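Local coordinates for 4,5-DOPA dioxygenase extradiol (Escherichia coli, PDB 2PW6), which opens the aromatic ring of DOPA between carbons 4 and 5 in vitro, using molecular oxygen, although its physiological substrate is unknown, at residues 149-154 with 238-243; 54-59 with 232-237; 89-94 with 136-141; 63-68 with 108-113; 174-179 with 192-197. One frame throughout, in Å; residues are numbered along the deposited sequence.

Contact 1 (149-154 with 238-243); sequences AAWHFE and LLYVLG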
# COMPACT_ATOMS: atom_id res chain seq x y z
N ALA A 149 8.21 -18.48 -14.38
CA ALA A 149 7.04 -18.06 -15.14
C ALA A 149 6.15 -19.19 -15.68
O ALA A 149 4.92 -19.02 -15.76
CB ALA A 149 7.47 -17.14 -16.30
N ALA A 150 6.80 -20.28 -16.12
CA ALA A 150 6.15 -21.46 -16.67
C ALA A 150 5.23 -22.13 -15.62
O ALA A 150 4.13 -22.58 -15.92
CB ALA A 150 7.23 -22.45 -17.16
N TRP A 151 5.72 -22.15 -14.39
CA TRP A 151 5.04 -22.69 -13.24
C TRP A 151 3.76 -21.88 -12.93
O TRP A 151 2.66 -22.45 -12.76
CB TRP A 151 6.03 -22.71 -12.05
CG TRP A 151 5.55 -23.46 -10.86
CD1 TRP A 151 5.83 -24.77 -10.52
CD2 TRP A 151 4.69 -22.95 -9.82
NE1 TRP A 151 5.21 -25.10 -9.33
CE2 TRP A 151 4.51 -24.00 -8.88
CE3 TRP A 151 4.08 -21.71 -9.58
CZ2 TRP A 151 3.73 -23.85 -7.72
CZ3 TRP A 151 3.31 -21.55 -8.43
CH2 TRP A 151 3.14 -22.62 -7.51
N HIS A 152 3.88 -20.56 -12.88
CA HIS A 152 2.72 -19.68 -12.75
C HIS A 152 1.73 -19.85 -13.88
O HIS A 152 0.52 -19.78 -13.63
CB HIS A 152 3.16 -18.25 -12.60
CG HIS A 152 4.10 -18.06 -11.45
ND1 HIS A 152 3.68 -18.08 -10.14
CD2 HIS A 152 5.45 -17.90 -11.41
CE1 HIS A 152 4.72 -17.90 -9.35
NE2 HIS A 152 5.81 -17.80 -10.09
N PHE A 153 2.21 -20.07 -15.10
CA PHE A 153 1.33 -20.44 -16.22
C PHE A 153 0.62 -21.78 -15.94
O PHE A 153 -0.60 -21.89 -16.14
CB PHE A 153 2.08 -20.48 -17.57
CG PHE A 153 1.18 -20.72 -18.78
CD1 PHE A 153 0.67 -19.66 -19.51
CD2 PHE A 153 0.87 -22.02 -19.19
CE1 PHE A 153 -0.15 -19.88 -20.62
CE2 PHE A 153 0.03 -22.25 -20.28
CZ PHE A 153 -0.47 -21.17 -21.01
N GLU A 154 1.38 -22.79 -15.51
CA GLU A 154 0.77 -24.08 -15.10
C GLU A 154 -0.30 -23.94 -14.02
O GLU A 154 -1.29 -24.66 -14.06
CB GLU A 154 1.82 -25.12 -14.67
CG GLU A 154 2.74 -25.65 -15.79
CD GLU A 154 2.03 -26.32 -16.98
OE1 GLU A 154 0.78 -26.48 -16.98
OE2 GLU A 154 2.77 -26.68 -17.93
N LEU A 238 -1.05 -12.22 -15.05
CA LEU A 238 -1.58 -12.48 -16.37
C LEU A 238 -1.45 -13.95 -16.77
O LEU A 238 -2.28 -14.48 -17.47
CB LEU A 238 -0.88 -11.58 -17.42
CG LEU A 238 -1.20 -11.86 -18.90
CD1 LEU A 238 -2.66 -11.71 -19.17
CD2 LEU A 238 -0.40 -10.97 -19.87
N LEU A 239 -0.35 -14.57 -16.36
CA LEU A 239 -0.10 -15.95 -16.68
C LEU A 239 -1.12 -16.87 -16.01
O LEU A 239 -1.48 -17.88 -16.58
CB LEU A 239 1.34 -16.31 -16.30
CG LEU A 239 2.40 -15.50 -17.09
CD1 LEU A 239 3.79 -16.05 -16.84
CD2 LEU A 239 2.09 -15.43 -18.63
N TYR A 240 -1.57 -16.51 -14.80
CA TYR A 240 -2.64 -17.23 -14.12
C TYR A 240 -3.89 -17.23 -15.00
O TYR A 240 -4.52 -18.27 -15.18
CB TYR A 240 -2.92 -16.62 -12.73
CG TYR A 240 -1.86 -16.99 -11.72
CD1 TYR A 240 -0.59 -16.39 -11.75
CD2 TYR A 240 -2.11 -17.96 -10.73
CE1 TYR A 240 0.41 -16.74 -10.81
CE2 TYR A 240 -1.13 -18.32 -9.79
CZ TYR A 240 0.13 -17.71 -9.84
OH TYR A 240 1.09 -18.09 -8.92
N VAL A 241 -4.21 -16.07 -15.58
CA VAL A 241 -5.33 -15.94 -16.50
C VAL A 241 -5.06 -16.68 -17.81
O VAL A 241 -5.87 -17.51 -18.24
CB VAL A 241 -5.67 -14.46 -16.77
CG1 VAL A 241 -6.66 -14.34 -17.90
CG2 VAL A 241 -6.18 -13.79 -15.49
N LEU A 242 -3.91 -16.43 -18.45
CA LEU A 242 -3.60 -17.13 -19.71
C LEU A 242 -3.52 -18.64 -19.56
O LEU A 242 -3.92 -19.37 -20.47
CB LEU A 242 -2.32 -16.63 -20.36
CG LEU A 242 -2.28 -15.31 -21.13
CD1 LEU A 242 -0.96 -15.29 -21.89
CD2 LEU A 242 -3.49 -15.10 -22.06
N GLY A 243 -2.98 -19.12 -18.45
CA GLY A 243 -2.95 -20.56 -18.15
C GLY A 243 -4.33 -21.21 -18.25
O GLY A 243 -4.44 -22.37 -18.63
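The ring of Phe153 has Gly243 on one face. Gly243 CA lies 3.8 Å from the ring centroid, almost on the ring normal, in a CH-pi contact. The ring of Tyr240 carries the carbonyl oxygen of His152 over one face. At the edge of the His152 ring, in its plane, sits the Tyr240 hydroxyl. His152 ND1 and Tyr240 OH are 2.9 Å apart in a nearly straight hydrogen bond (164°). One face of the His152 ring is covered near its rim by Trp151 CE3, and His152 NE2 bonds to the carbonyl of Lys147, so both ring nitrogens are held. Phe153 CG is anti to the backbone N (chi1 -175°), which swings the ring across to Gly243 and Leu242. With alanine in place of Phe153, Gly243 CA would probably lose its ring face and a gap open beside Leu242 CB. Leu239 reaches toward helix 149-159, with CD1 3.9 Å from Ala149 CB. The axes of the two short helical segments approach to 7.6 Å and cross at -49°. Helix 236-243 turns Leu238 and Val241 to strand 17-21, while His152 and Tyr240 both touch Ile143 of strand 138-144. This is buried helix-on-helix packing against the central sheet.

Contact 2 (54-59 with 232-237); sequences VSAHWF and PEHYLP. With ZN (zinc ion), chain B.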
# COMPACT_ATOMS: atom_id res chain seq x y z
N VAL A 54 -6.24 -12.95 -7.45
CA VAL A 54 -4.76 -12.96 -7.52
C VAL A 54 -4.25 -11.50 -7.67
O VAL A 54 -4.66 -10.78 -8.58
CB VAL A 54 -4.23 -13.91 -8.61
CG1 VAL A 54 -2.69 -13.88 -8.66
CG2 VAL A 54 -4.69 -15.37 -8.33
N SER A 55 -3.41 -11.06 -6.75
CA SER A 55 -2.81 -9.71 -6.86
C SER A 55 -1.31 -9.76 -6.97
O SER A 55 -0.69 -10.54 -6.26
CB SER A 55 -3.11 -8.87 -5.64
OG SER A 55 -2.51 -7.60 -5.73
N ALA A 56 -0.74 -8.87 -7.81
CA ALA A 56 0.71 -8.53 -7.83
C ALA A 56 1.30 -8.39 -6.45
O ALA A 56 2.44 -8.76 -6.18
CB ALA A 56 0.92 -7.19 -8.59
N HIS A 57 0.53 -7.79 -5.58
CA HIS A 57 1.01 -7.46 -4.26
C HIS A 57 0.95 -8.60 -3.21
O HIS A 57 1.33 -8.39 -2.10
CB HIS A 57 0.27 -6.21 -3.78
CG HIS A 57 0.55 -4.98 -4.59
ND1 HIS A 57 1.52 -4.07 -4.24
CD2 HIS A 57 -0.02 -4.51 -5.74
CE1 HIS A 57 1.54 -3.09 -5.12
NE2 HIS A 57 0.62 -3.33 -6.04
N TRP A 58 0.50 -9.80 -3.55
CA TRP A 58 0.60 -11.00 -2.63
C TRP A 58 1.63 -11.94 -3.27
O TRP A 58 1.29 -12.88 -3.97
CB TRP A 58 -0.77 -11.70 -2.38
CG TRP A 58 -1.92 -10.70 -2.00
CD1 TRP A 58 -1.85 -9.66 -1.10
CD2 TRP A 58 -3.25 -10.68 -2.50
NE1 TRP A 58 -3.05 -8.98 -1.04
CE2 TRP A 58 -3.93 -9.60 -1.89
CE3 TRP A 58 -3.95 -11.50 -3.39
CZ2 TRP A 58 -5.27 -9.31 -2.16
CZ3 TRP A 58 -5.29 -11.22 -3.65
CH2 TRP A 58 -5.93 -10.14 -3.04
N PHE A 59 2.90 -11.61 -3.05
CA PHE A 59 4.06 -12.23 -3.71
C PHE A 59 4.92 -12.78 -2.56
O PHE A 59 5.57 -12.02 -1.85
CB PHE A 59 4.80 -11.16 -4.52
CG PHE A 59 5.84 -11.68 -5.50
CD1 PHE A 59 5.55 -12.68 -6.41
CD2 PHE A 59 7.11 -11.05 -5.59
CE1 PHE A 59 6.50 -13.12 -7.37
CE2 PHE A 59 8.09 -11.48 -6.56
CZ PHE A 59 7.78 -12.52 -7.45
N PRO A 232 9.26 -9.83 -11.14
CA PRO A 232 8.16 -10.37 -11.90
C PRO A 232 6.72 -10.11 -11.43
O PRO A 232 5.83 -10.35 -12.23
CB PRO A 232 8.46 -11.89 -11.91
CG PRO A 232 9.80 -12.05 -11.28
CD PRO A 232 9.94 -10.89 -10.37
N GLU A 233 6.48 -9.60 -10.23
CA GLU A 233 5.16 -9.76 -9.53
C GLU A 233 3.96 -9.13 -10.24
O GLU A 233 2.88 -9.71 -10.26
CB GLU A 233 5.21 -9.31 -8.05
CG GLU A 233 5.17 -7.78 -7.83
CD GLU A 233 6.44 -7.06 -8.31
OE1 GLU A 233 7.52 -7.65 -8.15
OE2 GLU A 233 6.35 -5.91 -8.82
N HIS A 234 4.14 -7.95 -10.85
CA HIS A 234 3.02 -7.28 -11.54
C HIS A 234 2.66 -7.84 -12.89
O HIS A 234 1.55 -7.59 -13.41
CB HIS A 234 3.21 -5.78 -11.61
CG HIS A 234 2.73 -5.04 -10.41
ND1 HIS A 234 3.49 -4.89 -9.28
CD2 HIS A 234 1.64 -4.26 -10.22
CE1 HIS A 234 2.88 -4.10 -8.42
NE2 HIS A 234 1.74 -3.71 -8.96
N TYR A 235 3.58 -8.62 -13.45
CA TYR A 235 3.33 -9.33 -14.69
C TYR A 235 2.75 -10.77 -14.57
O TYR A 235 1.89 -11.19 -15.37
CB TYR A 235 4.66 -9.40 -15.41
CG TYR A 235 4.56 -10.11 -16.71
CD1 TYR A 235 4.09 -9.44 -17.84
CD2 TYR A 235 4.94 -11.46 -16.84
CE1 TYR A 235 3.99 -10.09 -19.08
CE2 TYR A 235 4.84 -12.13 -18.08
CZ TYR A 235 4.35 -11.43 -19.19
OH TYR A 235 4.24 -12.04 -20.46
N LEU A 236 3.27 -11.51 -13.60
CA LEU A 236 2.92 -12.93 -13.37
C LEU A 236 1.40 -13.24 -13.30
O LEU A 236 1.00 -14.31 -13.78
CB LEU A 236 3.62 -13.49 -12.11
CG LEU A 236 5.14 -13.77 -12.23
CD1 LEU A 236 5.79 -14.23 -10.87
CD2 LEU A 236 5.45 -14.78 -13.37
N PRO A 237 0.58 -12.31 -12.75
CA PRO A 237 -0.84 -12.54 -12.65
C PRO A 237 -1.54 -12.80 -13.96
O PRO A 237 -2.53 -13.54 -13.97
CB PRO A 237 -1.36 -11.24 -12.00
CG PRO A 237 -0.24 -10.75 -11.23
CD PRO A 237 0.94 -11.03 -12.10
ZN ZN B . 0.40 -2.48 -8.15
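His57 and His234 meet at a zinc ion. His57 NE2 binds it at 2.3 Å and His234 NE2 at 2.0 Å. The rings form an offset edge-to-face pair (82°), the edge of His234 toward the face of His57. Among polar bonds, His234 ND1 donates to the anti lone pair of Glu233 OE2 at 3.1 Å, which lies in the histidine ring plane. This fixes the ring's rotation; Glu233 OE1 is held by Thr231. Two contacts are CH-pi: Ala56 CB lies 3.3 Å from the His234 ring centroid, over its face, and Glu233 CB sits over the Phe59 ring. Leu236 CD1 packs against Phe59 CE1 at 3.7 Å. Phe59 CG lies opposite its own N (chi1 -168°), which carries the ring to Glu233 CB. A serine in place of Phe59 would probably uncover Glu233 CB and take away the ring that Leu236 CD1 packs on here. His22 of the same chain and Asp86 of the second subunit complete the zinc coordination. The histidine cluster is the metal site of this LigB-type extradiol dioxygenase.

Contact 3 (89-94 with 136-141); sequences YPAPGS and IPMVQL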
# COMPACT_ATOMS: atom_id res chain seq x y z
N TYR A 89 -12.22 -3.69 2.03
CA TYR A 89 -13.12 -4.37 1.12
C TYR A 89 -13.67 -5.61 1.82
O TYR A 89 -13.04 -6.69 1.76
CB TYR A 89 -12.43 -4.74 -0.20
CG TYR A 89 -13.41 -5.17 -1.27
CD1 TYR A 89 -14.22 -4.23 -1.93
CD2 TYR A 89 -13.54 -6.53 -1.63
CE1 TYR A 89 -15.13 -4.64 -2.91
CE2 TYR A 89 -14.46 -6.94 -2.61
CZ TYR A 89 -15.25 -5.99 -3.25
OH TYR A 89 -16.15 -6.38 -4.24
N PRO A 90 -14.85 -5.46 2.49
CA PRO A 90 -15.39 -6.47 3.42
C PRO A 90 -16.22 -7.54 2.70
O PRO A 90 -17.39 -7.76 3.05
CB PRO A 90 -16.26 -5.65 4.36
CG PRO A 90 -16.73 -4.47 3.51
CD PRO A 90 -15.74 -4.29 2.36
N ALA A 91 -15.63 -8.19 1.71
CA ALA A 91 -16.27 -9.25 0.99
C ALA A 91 -16.34 -10.45 1.92
O ALA A 91 -15.41 -10.67 2.72
CB ALA A 91 -15.50 -9.59 -0.28
N PRO A 92 -17.43 -11.24 1.83
CA PRO A 92 -17.49 -12.45 2.64
C PRO A 92 -16.56 -13.50 2.07
O PRO A 92 -16.43 -13.61 0.85
CB PRO A 92 -18.95 -12.91 2.49
CG PRO A 92 -19.37 -12.39 1.14
CD PRO A 92 -18.64 -11.07 1.00
N GLY A 93 -15.94 -14.28 2.95
CA GLY A 93 -15.08 -15.35 2.53
C GLY A 93 -15.86 -16.57 2.12
O GLY A 93 -17.07 -16.67 2.38
N SER A 94 -15.17 -17.50 1.48
CA SER A 94 -15.72 -18.77 1.11
C SER A 94 -14.76 -19.86 1.54
O SER A 94 -13.85 -20.24 0.78
CB SER A 94 -15.94 -18.82 -0.39
OG SER A 94 -16.44 -20.09 -0.78
N ILE A 136 -19.96 -10.65 -3.15
CA ILE A 136 -19.52 -11.89 -3.79
C ILE A 136 -18.50 -12.61 -2.89
O ILE A 136 -17.51 -12.00 -2.49
CB ILE A 136 -18.98 -11.62 -5.22
CG1 ILE A 136 -20.04 -10.79 -6.00
CG2 ILE A 136 -18.56 -12.92 -5.90
CD1 ILE A 136 -20.04 -10.92 -7.46
N PRO A 137 -18.77 -13.89 -2.55
CA PRO A 137 -17.85 -14.63 -1.68
C PRO A 137 -16.50 -14.77 -2.36
O PRO A 137 -16.42 -14.81 -3.59
CB PRO A 137 -18.53 -15.99 -1.51
CG PRO A 137 -20.00 -15.71 -1.82
CD PRO A 137 -19.93 -14.71 -2.93
N MSE A 138 -15.44 -14.86 -1.56
CA MSE A 138 -14.11 -14.62 -2.07
C MSE A 138 -13.01 -15.33 -1.31
O MSE A 138 -13.11 -15.53 -0.11
CB MSE A 138 -13.86 -13.11 -2.08
CG MSE A 138 -12.73 -12.64 -2.95
SE MSE A 138 -12.74 -10.66 -3.05
CE MSE A 138 -13.83 -10.41 -4.63
N VAL A 139 -11.99 -15.71 -2.06
CA VAL A 139 -10.73 -16.28 -1.60
C VAL A 139 -9.55 -15.46 -2.21
O VAL A 139 -9.58 -15.08 -3.37
CB VAL A 139 -10.72 -17.78 -1.99
CG1 VAL A 139 -9.36 -18.31 -2.10
CG2 VAL A 139 -11.54 -18.63 -0.92
N GLN A 140 -8.53 -15.17 -1.41
CA GLN A 140 -7.26 -14.65 -1.94
C GLN A 140 -6.20 -15.76 -2.15
O GLN A 140 -6.03 -16.62 -1.29
CB GLN A 140 -6.71 -13.57 -1.02
CG GLN A 140 -7.69 -12.41 -0.79
CD GLN A 140 -7.38 -11.67 0.46
OE1 GLN A 140 -7.33 -12.26 1.55
NE2 GLN A 140 -7.13 -10.38 0.35
N LEU A 141 -5.57 -15.74 -3.31
CA LEU A 141 -4.48 -16.64 -3.66
C LEU A 141 -3.18 -15.83 -3.89
O LEU A 141 -3.21 -14.78 -4.55
CB LEU A 141 -4.83 -17.42 -4.94
CG LEU A 141 -3.75 -18.38 -5.46
CD1 LEU A 141 -3.53 -19.59 -4.49
CD2 LEU A 141 -4.14 -18.85 -6.84
O HOH W 1 -17.47 -9.00 -3.35
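Gly93 and Met138 meet at a single backbone bridge, the tight part of the contact. Both its bonds are weak: Met138 N to Pro92 O at 2.9 Å, bent to 121°, and Ser94 N to Met138 O at 3.3 Å. Pro137 CA also comes within 3.1 Å of Pro92 O. The side toward Tyr89 is buried but less close. There Met138, a selenomethionine here, packs its SE against Ala91 CB at 4.1 Å and reaches the edge of the Tyr89 ring in a Met-aromatic contact. Its chain is extended to SE and bends at chi3 (-92°), bringing CE to 4.1 Å from Tyr89 CE2. A water joins the two segments, donating to Tyr89 OH and accepting from Ile136 N; Tyr89 OH also bonds to the carbonyl of Tyr131. The outer side is looser. Exposed Pro92 has its CG 3.9 Å from Pro137 CA, while the two CG atoms are 4.5 Å apart. Ser94 OG caps Leu97 N at the start of helix 95-105. Tyr89 leans on helix 121-130, and strand 138-144 continues between strands 50-60 and 63-66.

Contact 4 (63-68 with 108-113); sequences TGVTAM and IPVTLD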
# COMPACT_ATOMS: atom_id res chain seq x y z
N THR A 63 2.93 -20.82 -1.88
CA THR A 63 1.59 -20.43 -2.25
C THR A 63 0.75 -20.40 -0.96
O THR A 63 0.78 -21.36 -0.15
CB THR A 63 1.01 -21.41 -3.31
OG1 THR A 63 1.89 -21.48 -4.46
CG2 THR A 63 -0.38 -21.01 -3.77
N GLY A 64 0.06 -19.29 -0.75
CA GLY A 64 -0.89 -19.11 0.32
C GLY A 64 -2.30 -18.92 -0.22
O GLY A 64 -2.48 -18.57 -1.38
N VAL A 65 -3.30 -19.21 0.64
CA VAL A 65 -4.73 -19.10 0.36
C VAL A 65 -5.37 -18.60 1.66
O VAL A 65 -4.97 -19.01 2.75
CB VAL A 65 -5.33 -20.48 -0.07
CG1 VAL A 65 -6.83 -20.57 0.15
CG2 VAL A 65 -5.01 -20.84 -1.48
N THR A 66 -6.32 -17.68 1.56
CA THR A 66 -7.11 -17.25 2.71
C THR A 66 -8.58 -17.48 2.40
O THR A 66 -9.01 -17.32 1.28
CB THR A 66 -6.96 -15.75 3.05
OG1 THR A 66 -7.73 -14.97 2.12
CG2 THR A 66 -5.53 -15.30 3.01
N ALA A 67 -9.37 -17.83 3.39
CA ALA A 67 -10.80 -17.89 3.19
C ALA A 67 -11.42 -16.62 3.74
O ALA A 67 -12.63 -16.45 3.66
CB ALA A 67 -11.40 -19.11 3.84
N MSE A 68 -10.58 -15.74 4.28
CA MSE A 68 -10.98 -14.39 4.70
C MSE A 68 -12.00 -14.39 5.86
O MSE A 68 -13.06 -13.77 5.76
CB MSE A 68 -11.52 -13.57 3.52
CG MSE A 68 -10.48 -13.32 2.44
SE MSE A 68 -11.15 -12.31 0.94
CE MSE A 68 -11.60 -10.64 1.80
N ILE A 108 0.95 -29.38 -4.51
CA ILE A 108 1.51 -28.05 -4.21
C ILE A 108 1.21 -27.74 -2.75
O ILE A 108 0.05 -27.68 -2.37
CB ILE A 108 0.88 -26.83 -5.07
CG1 ILE A 108 0.87 -27.02 -6.60
CG2 ILE A 108 1.47 -25.48 -4.64
CD1 ILE A 108 2.14 -27.29 -7.27
N PRO A 109 2.25 -27.58 -1.90
CA PRO A 109 1.97 -27.20 -0.50
C PRO A 109 1.34 -25.81 -0.32
O PRO A 109 1.96 -24.80 -0.69
CB PRO A 109 3.34 -27.26 0.17
CG PRO A 109 4.24 -28.02 -0.81
CD PRO A 109 3.68 -27.81 -2.17
N VAL A 110 0.15 -25.76 0.27
CA VAL A 110 -0.53 -24.49 0.54
C VAL A 110 -0.66 -24.18 2.02
O VAL A 110 -1.06 -25.04 2.83
CB VAL A 110 -1.94 -24.39 -0.11
CG1 VAL A 110 -2.46 -22.99 0.04
CG2 VAL A 110 -1.90 -24.70 -1.56
N THR A 111 -0.35 -22.92 2.36
CA THR A 111 -0.53 -22.36 3.67
C THR A 111 -1.92 -21.71 3.70
O THR A 111 -2.30 -20.96 2.78
CB THR A 111 0.62 -21.34 3.95
OG1 THR A 111 1.87 -22.05 3.92
CG2 THR A 111 0.51 -20.67 5.33
N LEU A 112 -2.72 -22.04 4.71
CA LEU A 112 -4.07 -21.50 4.78
C LEU A 112 -4.21 -20.47 5.90
O LEU A 112 -4.14 -20.82 7.08
CB LEU A 112 -5.10 -22.61 4.90
CG LEU A 112 -6.58 -22.25 5.06
CD1 LEU A 112 -7.20 -22.05 3.71
CD2 LEU A 112 -7.29 -23.38 5.80
N ASP A 113 -4.39 -19.21 5.54
CA ASP A 113 -4.60 -18.18 6.55
C ASP A 113 -6.08 -18.09 6.92
O ASP A 113 -6.95 -18.29 6.06
CB ASP A 113 -4.08 -16.82 6.07
CG ASP A 113 -2.56 -16.74 6.05
OD1 ASP A 113 -1.88 -17.79 5.90
OD2 ASP A 113 -2.04 -15.60 6.16
O HOH W 2 4.17 -23.71 -1.71
O HOH W 3 2.96 -22.21 1.61
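Thr63 O is gripped twice, by Thr111 N at 3.2 Å and by a water at 2.9 Å that also lies 2.6 Å from Thr111 OG1. The bond from Thr111 N is straight (169°) and lies in the carbonyl plane. This begins the pairing of two parallel strands, 63-66 and 110-113, at one end of the mixed central sheet. Helix 95-105 lies between them in the chain, forming a beta-alpha-beta crossover. Val65 bonds through both its N and O: its N donates to Thr111 O, and its O accepts from Asp113 N, each at 2.9 Å. The Thr111 carbonyl points almost straight at Val65 N (178°). Val65, Val110 and Leu112 share the sheet face covered by helix 95-105, where Ala98 touches Val65 and Leu112. On the other face are Thr66 and Asp113. Thr66 OG1 bonds to Gln140 OE1, and Asp113 OD2 to Trp117 NE1. A second water bridges Thr63 N and the carbonyl of Pro109. The valine branches divide their work: Val65 CG2 meets Val110 CG1, while Val65 CG1, anti to its own N (chi1 158°), meets Leu112 CD1 at 3.9 Å.

Contact 5 (174-179 with 192-197); sequences NVVHNL and PWATSF. With ZN (zinc ion), chain D.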
# COMPACT_ATOMS: atom_id res chain seq x y z
N ASN A 174 0.02 -5.48 -13.77
CA ASN A 174 0.45 -4.49 -14.80
C ASN A 174 1.57 -5.12 -15.60
O ASN A 174 2.65 -5.43 -15.04
CB ASN A 174 0.99 -3.15 -14.20
CG ASN A 174 -0.08 -2.29 -13.51
OD1 ASN A 174 0.00 -2.03 -12.29
ND2 ASN A 174 -1.04 -1.75 -14.30
N VAL A 175 1.33 -5.36 -16.89
CA VAL A 175 2.32 -5.97 -17.76
C VAL A 175 3.56 -5.07 -18.04
O VAL A 175 4.65 -5.58 -18.42
CB VAL A 175 1.69 -6.48 -19.07
CG1 VAL A 175 0.48 -7.36 -18.76
CG2 VAL A 175 1.31 -5.31 -20.01
N VAL A 176 3.42 -3.76 -17.79
CA VAL A 176 4.58 -2.84 -17.72
C VAL A 176 4.57 -2.09 -16.41
O VAL A 176 3.58 -1.39 -16.07
CB VAL A 176 4.66 -1.75 -18.89
CG1 VAL A 176 5.95 -0.92 -18.76
CG2 VAL A 176 4.56 -2.38 -20.27
N HIS A 177 5.67 -2.20 -15.66
CA HIS A 177 5.62 -1.71 -14.31
C HIS A 177 6.99 -1.40 -13.75
O HIS A 177 7.58 -2.21 -13.02
CB HIS A 177 4.86 -2.72 -13.39
CG HIS A 177 4.66 -2.20 -11.99
ND1 HIS A 177 5.69 -2.15 -11.06
CD2 HIS A 177 3.56 -1.67 -11.40
CE1 HIS A 177 5.19 -1.66 -9.93
NE2 HIS A 177 3.92 -1.35 -10.11
N ASN A 178 7.46 -0.20 -14.05
CA ASN A 178 8.74 0.27 -13.58
C ASN A 178 8.47 1.64 -13.03
O ASN A 178 8.19 2.55 -13.80
CB ASN A 178 9.79 0.30 -14.71
CG ASN A 178 11.22 0.53 -14.19
OD1 ASN A 178 11.41 1.25 -13.23
ND2 ASN A 178 12.21 -0.11 -14.81
N LEU A 179 8.45 1.76 -11.69
CA LEU A 179 8.07 3.02 -11.02
C LEU A 179 9.22 4.02 -10.96
O LEU A 179 9.03 5.18 -10.63
CB LEU A 179 7.46 2.75 -9.62
CG LEU A 179 6.16 1.90 -9.68
CD1 LEU A 179 5.50 1.81 -8.36
CD2 LEU A 179 5.18 2.45 -10.68
N PRO A 192 8.58 4.73 -25.76
CA PRO A 192 8.53 3.80 -26.88
C PRO A 192 8.85 2.36 -26.46
O PRO A 192 8.31 1.43 -27.03
CB PRO A 192 9.60 4.35 -27.84
CG PRO A 192 9.77 5.79 -27.43
CD PRO A 192 9.65 5.72 -25.94
N TRP A 193 9.74 2.19 -25.48
CA TRP A 193 10.06 0.86 -24.99
C TRP A 193 8.84 0.24 -24.26
O TRP A 193 8.56 -0.94 -24.41
CB TRP A 193 11.34 0.90 -24.11
CG TRP A 193 11.21 1.76 -22.90
CD1 TRP A 193 11.55 3.06 -22.79
CD2 TRP A 193 10.68 1.38 -21.62
NE1 TRP A 193 11.27 3.53 -21.53
CE2 TRP A 193 10.73 2.51 -20.79
CE3 TRP A 193 10.15 0.18 -21.10
CZ2 TRP A 193 10.30 2.49 -19.46
CZ3 TRP A 193 9.70 0.17 -19.78
CH2 TRP A 193 9.79 1.31 -18.98
N ALA A 194 8.10 1.07 -23.53
CA ALA A 194 6.83 0.64 -22.93
C ALA A 194 5.85 0.11 -23.97
O ALA A 194 5.28 -0.99 -23.77
CB ALA A 194 6.21 1.75 -22.07
N THR A 195 5.63 0.85 -25.06
CA THR A 195 4.72 0.45 -26.15
C THR A 195 5.26 -0.78 -26.85
O THR A 195 4.51 -1.73 -27.14
CB THR A 195 4.51 1.60 -27.19
OG1 THR A 195 3.76 2.66 -26.60
CG2 THR A 195 3.76 1.11 -28.40
N SER A 196 6.57 -0.77 -27.11
CA SER A 196 7.23 -1.97 -27.64
C SER A 196 6.88 -3.26 -26.82
O SER A 196 6.31 -4.20 -27.37
CB SER A 196 8.75 -1.77 -27.72
OG SER A 196 9.36 -2.81 -28.47
N PHE A 197 7.22 -3.28 -25.52
CA PHE A 197 6.98 -4.51 -24.72
C PHE A 197 5.50 -4.85 -24.65
O PHE A 197 5.13 -6.01 -24.81
CB PHE A 197 7.58 -4.45 -23.32
CG PHE A 197 7.41 -5.75 -22.53
CD1 PHE A 197 8.30 -6.81 -22.72
CD2 PHE A 197 6.35 -5.90 -21.62
CE1 PHE A 197 8.14 -8.02 -21.99
CE2 PHE A 197 6.19 -7.09 -20.89
CZ PHE A 197 7.08 -8.15 -21.08
ZN ZN D . 7.60 -2.83 -10.82
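Trp193 touches Val176 first, its CZ3 lying 4.0 Å from Val176 CG1. Its CG sits between the backbone N and the carbonyl carbon (chi1 61°), and this turn brings the six-membered ring over to the loop. The far end of the ring also approaches Asn178, with CH2 4.4 Å from Asn178 CB. The Asn178 amide turns elsewhere and bonds through ND2 to the carbonyl of Leu227. Next comes Ala194. Its CB lies 4.3 Å from Val176 CG1, and its carbonyl oxygen is 3.8 Å from Val176 CG2. Thus the two branches of one valine meet different parts of the helix. Phe197 follows one turn after Trp193. Its edge meets Val176 CG2, with CD2 at 4.2 Å, and its CE2 is 3.3 Å from Val175 O. That oxygen accepts a hydrogen bond from Asn229 ND2. His177 binds a zinc ion through ring ND1 at 2.0 Å and backbone O at 2.3 Å; its CB points away from the helix. His177 NE2 bonds to Asp86 of the second subunit. The chemistry is therefore divided: apolar contacts back the loop against helix 192-202, while His177, which makes no contact with 192-197, binds the metal.

Contacts 1 and 5 are buried and rest mainly on ring and apolar packing. Contacts 2, 3 and 4 are partly buried. Contact 4 includes exposed residues on the outermost strand 110-113 and is held by regular parallel backbone bonds; contact 3 has a weak single bridge instead. These two adjoin where Leu141 packs on Thr63 and Gly64. Contact 2 is centred on metal. It shares helix 236-243 with contact 1, and they touch where Leu236 meets His152. Contacts 2 and 5 each hold a different zinc ion and each touch the second subunit; the His234 and His177 rings stack. Contact 5 is about 31 Å from contacts 3 and 4, centre to centre, across the chain.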